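14 kDa fatty acid-binding protein (Schistosoma mansoni, PDB 1VYF) binds long-chain fatty acids such as oleic and arachidonic acid inside a beta-barrel and may transport them in the cytoplasm. Local coordinates at residues G26-W29 with A30-Q33. Numbering follows the deposited sequence.
Sequences GVSW and ATRQ
Ser-28 and Arg-32 open the helix 29-35 with a backbone bond from Arg-32 N to Ser-28 O (2.8 Å), followed by Gln-33 N to Trp-29 O. Just upstream, Gly-26, with positive phi, ends helix 18-24 in a Schellman motif, and residues 26-28 then link it to helix 29-35 in the helix-turn-helix lid of the fatty acid-binding barrel. Ser-28 is the N-cap. Its OG sits between the backbone N and the carbonyl carbon (chi1 77°) and accepts from Thr-31 N at 3.1 Å. The N-H...O angle is 163°. Val-27 CG1 packs on Thr-31 CB, and Thr-31 also touches the bound oleic acid. The Gln-33 amide lies almost parallel to the Trp-29 indole, with NE2 3.1 Å above the ring plane and over its centre. A bend at chi2 also lets NE2 donate to Trp-29 O (3.2 Å), which thus receives two N-H groups from opposite faces of its carbonyl plane. The Arg-32 guanidinium stands nearly perpendicular to the same ring, NH1 lying at the ring edge 3.6 Å from Trp-29 CE3. One water bridges NH1 to Val-27 O, while NH2 forms a salt bridge with Asp-19 of helix 18-24. The first turn is therefore capped by a hydroxyl, the stack and the bond to Trp-29 O jointly orient the Gln-33 amide, and the arginine ties both lid helices and their linker together through charge and water.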
loop_
_atom_site.group_PDB
_atom_site.type_symbol
_atom_site.label_atom_id
_atom_site.label_comp_id
_atom_site.label_asym_id
_atom_site.label_seq_id
_atom_site.Cartn_x
_atom_site.Cartn_y
_atom_site.Cartn_z
ATOM N N GLY A 26 -0.078 -6.474 -15.158
ATOM C CA GLY A 26 -0.923 -7.420 -15.856
ATOM C C GLY A 26 -2.334 -7.504 -15.302
ATOM O O GLY A 26 -3.030 -8.502 -15.572
ATOM N N VAL A 27 -2.753 -6.508 -14.507
ATOM C CA VAL A 27 -4.067 -6.505 -13.897
ATOM C C VAL A 27 -5.151 -6.442 -14.955
ATOM O O VAL A 27 -5.036 -5.710 -15.937
ATOM C CB VAL A 27 -4.252 -5.323 -12.888
ATOM C CG1 VAL A 27 -5.643 -5.337 -12.264
ATOM C CG2 VAL A 27 -3.203 -5.402 -11.793
ATOM N N SER A 28 -6.230 -7.187 -14.747
ATOM C CA SER A 28 -7.261 -7.295 -15.741
ATOM C C SER A 28 -7.853 -5.916 -16.015
ATOM O O SER A 28 -7.827 -5.026 -15.151
ATOM C CB SER A 28 -8.360 -8.252 -15.283
ATOM O OG SER A 28 -9.212 -7.630 -14.341
ATOM N N TRP A 29 -8.369 -5.750 -17.222
ATOM C CA TRP A 29 -9.069 -4.538 -17.597
ATOM C C TRP A 29 -10.113 -4.126 -16.571
ATOM O O TRP A 29 -10.133 -2.966 -16.156
ATOM C CB TRP A 29 -9.748 -4.692 -18.973
ATOM C CG TRP A 29 -10.517 -3.479 -19.343
ATOM C CD1 TRP A 29 -11.862 -3.322 -19.319
ATOM C CD2 TRP A 29 -9.974 -2.234 -19.766
ATOM N NE1 TRP A 29 -12.202 -2.052 -19.730
ATOM C CE2 TRP A 29 -11.058 -1.359 -20.000
ATOM C CE3 TRP A 29 -8.674 -1.762 -19.974
ATOM C CZ2 TRP A 29 -10.887 -0.050 -20.424
ATOM C CZ3 TRP A 29 -8.501 -0.458 -20.410
ATOM C CH2 TRP A 29 -9.602 0.383 -20.625
ATOM N N ALA A 30 -10.998 -5.056 -16.181
ATOM C CA ALA A 30 -12.111 -4.719 -15.294
ATOM C C ALA A 30 -11.645 -4.339 -13.883
ATOM O O ALA A 30 -12.195 -3.427 -13.276
ATOM C CB ALA A 30 -13.149 -5.869 -15.230
ATOM N N THR A 31 -10.645 -5.038 -13.348
ATOM C CA THR A 31 -10.096 -4.678 -12.045
ATOM C C THR A 31 -9.326 -3.345 -12.117
ATOM O O THR A 31 -9.309 -2.579 -11.140
ATOM C CB THR A 31 -9.190 -5.779 -11.481
ATOM O OG1 THR A 31 -9.965 -6.966 -11.279
ATOM C CG2 THR A 31 -8.714 -5.391 -10.078
ATOM N N ARG A 32 -8.680 -3.091 -13.251
ATOM C CA ARG A 32 -7.982 -1.825 -13.480
ATOM C C ARG A 32 -8.975 -0.670 -13.395
ATOM O O ARG A 32 -8.699 0.351 -12.730
ATOM C CB ARG A 32 -7.248 -1.824 -14.826
ATOM C CG ARG A 32 -5.868 -2.379 -14.735
ATOM C CD ARG A 32 -5.182 -2.638 -16.071
ATOM N NE ARG A 32 -5.010 -1.394 -16.819
ATOM C CZ ARG A 32 -5.109 -1.300 -18.138
ATOM N NH1 ARG A 32 -5.339 -2.372 -18.881
ATOM N NH2 ARG A 32 -4.953 -0.122 -18.729
ATOM N N GLN A 33 -10.152 -0.831 -14.003
ATOM C CA GLN A 33 -11.134 0.255 -13.992
ATOM C C GLN A 33 -11.600 0.546 -12.568
ATOM O O GLN A 33 -11.746 1.720 -12.197
ATOM C CB GLN A 33 -12.350 -0.009 -14.890
ATOM C CG GLN A 33 -12.064 -0.175 -16.417
ATOM C CD GLN A 33 -10.918 0.681 -16.976
ATOM O OE1 GLN A 33 -11.077 1.883 -17.186
ATOM N NE2 GLN A 33 -9.777 0.060 -17.223
HETATM O O HOH W 1 -4.951 -5.142 -18.442
#